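Local coordinates for protein Crov588 (PDB 6NYR) that is of unknown function but folds into a circular leucine-rich-repeat solenoid built from FNIP repeats in a Cafeteriavirus, at residues N229-Q243 against P250-Q264. Sequence-based numbering, arbitrary orientation.
Sequences NSLTYLEFGRNFNQQ and PNSLTYLEFGRNFNQ
T232 O is gripped from the neighbouring coil by two backbone amides: Y255 N at 2.9 Å, nearly in line with the C=O, and T254 N at 2.8 Å, which comes in at a more bent angle of 131°. T254 OG1 also lies within hydrogen-bonding reach. The parallel pairing of 233-235 with 255-257 then continues through L234 N to Y255 O, E257 N to L234 O and F236 N to E257 O. Before the strands, S252 OG sits 2.6 Å from N229 O and 2.9 Å from L231 O; its single proton can serve either. The hydroxyl is rotated to lie between its own backbone N and carbonyl carbon, facing both acceptors.

This parallel pairing, one short strand per 22-residue step, belongs to the leucine-rich-repeat solenoid, here built of FNIP repeats: L234 lies alongside L256 in the core, and F236 alongside F258, their rings nearly parallel but barely overlapping. Beyond the strands, R238 O accepts from N261 N, and a water donates to G237 O and F240 O while accepting weakly from G259 N.

The N241 carboxamide reaches across to the next coil: its OD1 takes N263 N at 2.7 Å, the donor standing 44° out of the amide plane, and Q264 NE2 weakly. N263 OD1 repeats this toward N285 N. R238 and R260 run side by side with guanidinium planes 8° apart; R238 NH2 and R260 NH1, both donors on like-charged groups, approach to 3.0 Å with no bond between them. R238 NH1 is held in plane by N239 OD1. A second water bridges Q243 NE2 and Q264 OE1.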
loop_
_atom_site.group_PDB
_atom_site.type_symbol
_atom_site.label_atom_id
_atom_site.label_comp_id
_atom_site.label_asym_id
_atom_site.label_seq_id
_atom_site.Cartn_x
_atom_site.Cartn_y
_atom_site.Cartn_z
ATOM N N ASN A 229 -35.618 -4.099 6.641
ATOM C CA ASN A 229 -35.214 -3.580 7.943
ATOM C C ASN A 229 -33.942 -4.226 8.477
ATOM O O ASN A 229 -33.548 -3.919 9.608
ATOM C CB ASN A 229 -36.346 -3.754 8.964
ATOM C CG ASN A 229 -37.463 -2.745 8.771
ATOM O OD1 ASN A 229 -37.217 -1.595 8.399
ATOM N ND2 ASN A 229 -38.697 -3.165 9.036
ATOM N N SER A 230 -33.305 -5.117 7.718
ATOM C CA SER A 230 -32.026 -5.688 8.117
ATOM C C SER A 230 -30.840 -4.959 7.498
ATOM O O SER A 230 -29.706 -5.153 7.953
ATOM C CB SER A 230 -31.957 -7.171 7.726
ATOM O OG SER A 230 -32.230 -7.352 6.346
ATOM N N LEU A 231 -31.074 -4.119 6.490
ATOM C CA LEU A 231 -29.983 -3.477 5.772
ATOM C C LEU A 231 -29.163 -2.593 6.703
ATOM O O LEU A 231 -29.705 -1.742 7.414
ATOM C CB LEU A 231 -30.540 -2.644 4.618
ATOM C CG LEU A 231 -29.595 -2.442 3.435
ATOM C CD1 LEU A 231 -29.412 -3.766 2.688
ATOM C CD2 LEU A 231 -30.092 -1.349 2.504
ATOM N N THR A 232 -27.843 -2.789 6.681
ATOM C CA THR A 232 -26.922 -1.913 7.388
ATOM C C THR A 232 -26.007 -1.121 6.463
ATOM O O THR A 232 -25.523 -0.059 6.866
ATOM C CB THR A 232 -26.046 -2.729 8.350
ATOM O OG1 THR A 232 -25.156 -3.569 7.599
ATOM C CG2 THR A 232 -26.917 -3.593 9.247
ATOM N N TYR A 233 -25.765 -1.605 5.247
ATOM C CA TYR A 233 -24.824 -1.010 4.310
ATOM C C TYR A 233 -25.548 -0.755 2.997
ATOM O O TYR A 233 -26.167 -1.669 2.440
ATOM C CB TYR A 233 -23.613 -1.932 4.095
ATOM C CG TYR A 233 -22.567 -1.381 3.149
ATOM C CD1 TYR A 233 -22.761 -1.417 1.776
ATOM C CD2 TYR A 233 -21.382 -0.831 3.626
ATOM C CE1 TYR A 233 -21.817 -0.918 0.903
ATOM C CE2 TYR A 233 -20.431 -0.331 2.758
ATOM C CZ TYR A 233 -20.652 -0.377 1.395
ATOM O OH TYR A 233 -19.712 0.118 0.518
ATOM N N LEU A 234 -25.484 0.488 2.515
ATOM C CA LEU A 234 -26.109 0.869 1.250
ATOM C C LEU A 234 -25.155 1.768 0.477
ATOM O O LEU A 234 -24.794 2.847 0.957
ATOM C CB LEU A 234 -27.448 1.581 1.492
ATOM C CG LEU A 234 -28.235 2.058 0.275
ATOM C CD1 LEU A 234 -28.575 0.895 -0.639
ATOM C CD2 LEU A 234 -29.501 2.781 0.713
ATOM N N GLU A 235 -24.759 1.326 -0.716
ATOM C CA GLU A 235 -23.850 2.077 -1.576
ATOM C C GLU A 235 -24.477 2.244 -2.951
ATOM O O GLU A 235 -24.726 1.251 -3.644
ATOM C CB GLU A 235 -22.495 1.374 -1.698
ATOM C CG GLU A 235 -21.564 2.015 -2.722
ATOM C CD GLU A 235 -20.241 1.282 -2.862
ATOM O OE1 GLU A 235 -19.917 0.469 -1.974
ATOM O OE2 GLU A 235 -19.527 1.528 -3.855
ATOM N N PHE A 236 -24.718 3.492 -3.348
ATOM C CA PHE A 236 -25.247 3.774 -4.672
ATOM C C PHE A 236 -24.119 3.908 -5.694
ATOM O O PHE A 236 -22.945 4.068 -5.354
ATOM C CB PHE A 236 -26.092 5.055 -4.685
ATOM C CG PHE A 236 -27.386 4.929 -3.947
ATOM C CD1 PHE A 236 -28.418 4.177 -4.467
ATOM C CD2 PHE A 236 -27.573 5.570 -2.734
ATOM C CE1 PHE A 236 -29.609 4.049 -3.785
ATOM C CE2 PHE A 236 -28.763 5.453 -2.050
ATOM C CZ PHE A 236 -29.782 4.691 -2.577
ATOM N N GLY A 237 -24.500 3.863 -6.971
ATOM C CA GLY A 237 -23.560 3.960 -8.063
ATOM C C GLY A 237 -23.487 5.357 -8.656
ATOM O O GLY A 237 -24.081 6.316 -8.159
ATOM N N ARG A 238 -22.733 5.457 -9.752
ATOM C CA ARG A 238 -22.423 6.756 -10.335
ATOM C C ARG A 238 -23.687 7.566 -10.597
ATOM O O ARG A 238 -23.785 8.733 -10.204
ATOM C CB ARG A 238 -21.625 6.564 -11.626
ATOM C CG ARG A 238 -21.091 7.852 -12.229
ATOM C CD ARG A 238 -20.617 7.639 -13.658
ATOM N NE ARG A 238 -20.149 8.877 -14.277
ATOM C CZ ARG A 238 -20.895 9.713 -14.991
ATOM N NH1 ARG A 238 -22.178 9.467 -15.200
ATOM N NH2 ARG A 238 -20.347 10.803 -15.502
ATOM N N ASN A 239 -24.662 6.964 -11.277
ATOM C CA ASN A 239 -25.763 7.711 -11.864
ATOM C C ASN A 239 -26.984 7.856 -10.965
ATOM O O ASN A 239 -27.913 8.584 -11.333
ATOM C CB ASN A 239 -26.206 7.043 -13.171
ATOM C CG ASN A 239 -25.209 7.232 -14.294
ATOM O OD1 ASN A 239 -24.168 7.866 -14.119
ATOM N ND2 ASN A 239 -25.512 6.660 -15.455
ATOM N N PHE A 240 -27.034 7.180 -9.819
ATOM C CA PHE A 240 -28.225 7.281 -8.986
ATOM C C PHE A 240 -28.446 8.727 -8.555
ATOM O O PHE A 240 -27.577 9.335 -7.921
ATOM C CB PHE A 240 -28.132 6.398 -7.751
ATOM C CG PHE A 240 -29.282 6.598 -6.803
ATOM C CD1 PHE A 240 -30.491 5.963 -7.015
ATOM C CD2 PHE A 240 -29.163 7.459 -5.723
ATOM C CE1 PHE A 240 -31.555 6.162 -6.150
ATOM C CE2 PHE A 240 -30.219 7.662 -4.860
ATOM C CZ PHE A 240 -31.419 7.011 -5.074
ATOM N N ASN A 241 -29.616 9.271 -8.879
ATOM C CA ASN A 241 -29.943 10.651 -8.549
ATOM C C ASN A 241 -31.461 10.800 -8.427
ATOM O O ASN A 241 -32.109 11.549 -9.157
ATOM C CB ASN A 241 -29.374 11.604 -9.598
ATOM C CG ASN A 241 -29.360 13.050 -9.129
ATOM O OD1 ASN A 241 -29.432 13.323 -7.928
ATOM N ND2 ASN A 241 -29.274 13.984 -10.073
ATOM N N GLN A 242 -32.057 10.069 -7.491
ATOM C CA GLN A 242 -33.484 10.156 -7.223
ATOM C C GLN A 242 -33.710 10.666 -5.807
ATOM O O GLN A 242 -32.883 10.449 -4.916
ATOM C CB GLN A 242 -34.179 8.796 -7.381
ATOM C CG GLN A 242 -34.115 8.239 -8.782
ATOM C CD GLN A 242 -34.870 9.098 -9.771
ATOM O OE1 GLN A 242 -35.994 9.531 -9.504
ATOM N NE2 GLN A 242 -34.247 9.370 -10.911
ATOM N N GLN A 243 -34.835 11.345 -5.601
ATOM C CA GLN A 243 -35.166 11.819 -4.265
ATOM C C GLN A 243 -35.474 10.667 -3.318
ATOM O O GLN A 243 -36.131 9.688 -3.685
ATOM C CB GLN A 243 -36.348 12.787 -4.285
ATOM C CG GLN A 243 -35.925 14.229 -4.433
ATOM C CD GLN A 243 -36.932 15.189 -3.821
ATOM O OE1 GLN A 243 -38.017 14.785 -3.398
ATOM N NE2 GLN A 243 -36.549 16.457 -3.714
ATOM N N PRO A 250 -34.141 2.161 5.776
ATOM C CA PRO A 250 -34.509 1.426 6.992
ATOM C C PRO A 250 -33.783 1.963 8.217
ATOM O O PRO A 250 -32.720 2.583 8.137
ATOM C CB PRO A 250 -34.096 -0.018 6.685
ATOM C CG PRO A 250 -32.986 0.118 5.692
ATOM C CD PRO A 250 -33.304 1.350 4.867
ATOM N N ASN A 251 -34.388 1.701 9.371
ATOM C CA ASN A 251 -33.928 2.190 10.665
ATOM C C ASN A 251 -32.747 1.412 11.218
ATOM O O ASN A 251 -32.362 1.634 12.370
ATOM C CB ASN A 251 -35.105 2.148 11.639
ATOM C CG ASN A 251 -36.105 3.267 11.394
ATOM O OD1 ASN A 251 -35.727 4.402 11.096
ATOM N ND2 ASN A 251 -37.390 2.940 11.482
ATOM N N SER A 252 -32.168 0.518 10.421
ATOM C CA SER A 252 -31.008 -0.272 10.810
ATOM C C SER A 252 -29.732 0.159 10.098
ATOM O O SER A 252 -28.656 -0.371 10.397
ATOM C CB SER A 252 -31.284 -1.752 10.527
ATOM O OG SER A 252 -31.948 -1.909 9.281
ATOM N N LEU A 253 -29.824 1.108 9.168
ATOM C CA LEU A 253 -28.696 1.464 8.315
ATOM C C LEU A 253 -27.591 2.149 9.113
ATOM O O LEU A 253 -27.847 3.087 9.873
ATOM C CB LEU A 253 -29.182 2.377 7.191
ATOM C CG LEU A 253 -28.381 2.447 5.894
ATOM C CD1 LEU A 253 -28.297 1.115 5.198
ATOM C CD2 LEU A 253 -29.026 3.502 4.978
ATOM N N THR A 254 -26.355 1.680 8.926
ATOM C CA THR A 254 -25.194 2.288 9.561
ATOM C C THR A 254 -24.224 2.944 8.589
ATOM O O THR A 254 -23.548 3.898 8.975
ATOM C CB THR A 254 -24.422 1.239 10.376
ATOM O OG1 THR A 254 -23.991 0.177 9.515
ATOM C CG2 THR A 254 -25.301 0.669 11.483
ATOM N N TYR A 255 -24.123 2.451 7.356
ATOM C CA TYR A 255 -23.242 3.021 6.343
ATOM C C TYR A 255 -24.064 3.417 5.121
ATOM O O TYR A 255 -24.805 2.592 4.574
ATOM C CB TYR A 255 -22.151 2.024 5.921
ATOM C CG TYR A 255 -21.031 1.832 6.921
ATOM C CD1 TYR A 255 -21.290 1.369 8.203
ATOM C CD2 TYR A 255 -19.708 2.091 6.574
ATOM C CE1 TYR A 255 -20.271 1.186 9.118
ATOM C CE2 TYR A 255 -18.682 1.908 7.482
ATOM C CZ TYR A 255 -18.968 1.455 8.754
ATOM O OH TYR A 255 -17.948 1.273 9.659
ATOM N N LEU A 256 -23.915 4.668 4.681
ATOM C CA LEU A 256 -24.607 5.180 3.501
ATOM C C LEU A 256 -23.601 5.893 2.612
ATOM O O LEU A 256 -22.937 6.836 3.056
ATOM C CB LEU A 256 -25.736 6.140 3.893
ATOM C CG LEU A 256 -26.459 6.858 2.752
ATOM C CD1 LEU A 256 -27.309 5.877 1.947
ATOM C CD2 LEU A 256 -27.315 8.013 3.260
ATOM N N GLU A 257 -23.479 5.445 1.366
ATOM C CA GLU A 257 -22.581 6.081 0.412
ATOM C C GLU A 257 -23.339 6.408 -0.867
ATOM O O GLU A 257 -23.961 5.527 -1.469
ATOM C CB GLU A 257 -21.378 5.189 0.082
ATOM C CG GLU A 257 -20.467 5.763 -0.997
ATOM C CD GLU A 257 -19.142 5.028 -1.103
ATOM O OE1 GLU A 257 -18.932 4.063 -0.338
ATOM O OE2 GLU A 257 -18.301 5.429 -1.933
ATOM N N PHE A 258 -23.284 7.672 -1.277
ATOM C CA PHE A 258 -23.821 8.086 -2.561
ATOM C C PHE A 258 -22.720 8.068 -3.617
ATOM O O PHE A 258 -21.529 8.170 -3.310
ATOM C CB PHE A 258 -24.423 9.488 -2.480
ATOM C CG PHE A 258 -25.632 9.580 -1.600
ATOM C CD1 PHE A 258 -26.867 9.145 -2.047
ATOM C CD2 PHE A 258 -25.533 10.115 -0.329
ATOM C CE1 PHE A 258 -27.981 9.231 -1.237
ATOM C CE2 PHE A 258 -26.644 10.205 0.489
ATOM C CZ PHE A 258 -27.871 9.763 0.033
ATOM N N GLY A 259 -23.139 7.959 -4.875
ATOM C CA GLY A 259 -22.229 8.001 -5.998
ATOM C C GLY A 259 -22.106 9.396 -6.581
ATOM O O GLY A 259 -22.597 10.385 -6.031
ATOM N N ARG A 260 -21.455 9.462 -7.741
ATOM C CA ARG A 260 -21.094 10.748 -8.329
ATOM C C ARG A 260 -22.283 11.698 -8.425
ATOM O O ARG A 260 -22.212 12.844 -7.965
ATOM C CB ARG A 260 -20.477 10.521 -9.714
ATOM C CG ARG A 260 -20.130 11.806 -10.452
ATOM C CD ARG A 260 -19.306 11.531 -11.704
ATOM N NE ARG A 260 -18.948 12.769 -12.389
ATOM C CZ ARG A 260 -19.756 13.423 -13.218
ATOM N NH1 ARG A 260 -20.969 12.956 -13.470
ATOM N NH2 ARG A 260 -19.349 14.541 -13.796
ATOM N N ASN A 261 -23.389 11.240 -9.012
ATOM C CA ASN A 261 -24.397 12.156 -9.526
ATOM C C ASN A 261 -25.493 12.526 -8.534
ATOM O O ASN A 261 -26.299 13.411 -8.843
ATOM C CB ASN A 261 -25.061 11.555 -10.776
ATOM C CG ASN A 261 -24.136 11.513 -11.978
ATOM O OD1 ASN A 261 -22.988 11.970 -11.920
ATOM N ND2 ASN A 261 -24.630 10.955 -13.079
ATOM N N PHE A 262 -25.571 11.887 -7.372
ATOM C CA PHE A 262 -26.651 12.220 -6.453
ATOM C C PHE A 262 -26.543 13.678 -6.019
ATOM O O PHE A 262 -25.524 14.093 -5.458
ATOM C CB PHE A 262 -26.641 11.325 -5.225
ATOM C CG PHE A 262 -27.697 11.686 -4.221
ATOM C CD1 PHE A 262 -28.980 11.175 -4.332
ATOM C CD2 PHE A 262 -27.420 12.560 -3.187
ATOM C CE1 PHE A 262 -29.957 11.508 -3.413
ATOM C CE2 PHE A 262 -28.393 12.901 -2.268
ATOM C CZ PHE A 262 -29.664 12.373 -2.380
ATOM N N ASN A 263 -27.600 14.449 -6.251
ATOM C CA ASN A 263 -27.612 15.868 -5.934
ATOM C C ASN A 263 -29.047 16.301 -5.633
ATOM O O ASN A 263 -29.602 17.218 -6.223
ATOM C CB ASN A 263 -27.012 16.668 -7.088
ATOM C CG ASN A 263 -26.708 18.103 -6.700
ATOM O OD1 ASN A 263 -26.697 18.449 -5.514
ATOM N ND2 ASN A 263 -26.453 18.945 -7.690
ATOM N N GLN A 264 -29.675 15.620 -4.677
ATOM C CA GLN A 264 -31.044 15.902 -4.276
ATOM C C GLN A 264 -31.078 16.477 -2.865
ATOM O O GLN A 264 -30.199 16.204 -2.042
ATOM C CB GLN A 264 -31.911 14.638 -4.318
ATOM C CG GLN A 264 -32.057 14.036 -5.701
ATOM C CD GLN A 264 -32.751 14.968 -6.675
ATOM O OE1 GLN A 264 -33.730 15.640 -6.330
ATOM N NE2 GLN A 264 -32.241 15.021 -7.898
HETATM O O HOH W 1 -25.493 8.396 -6.932
HETATM O O HOH W 2 -34.470 18.011 -4.736
#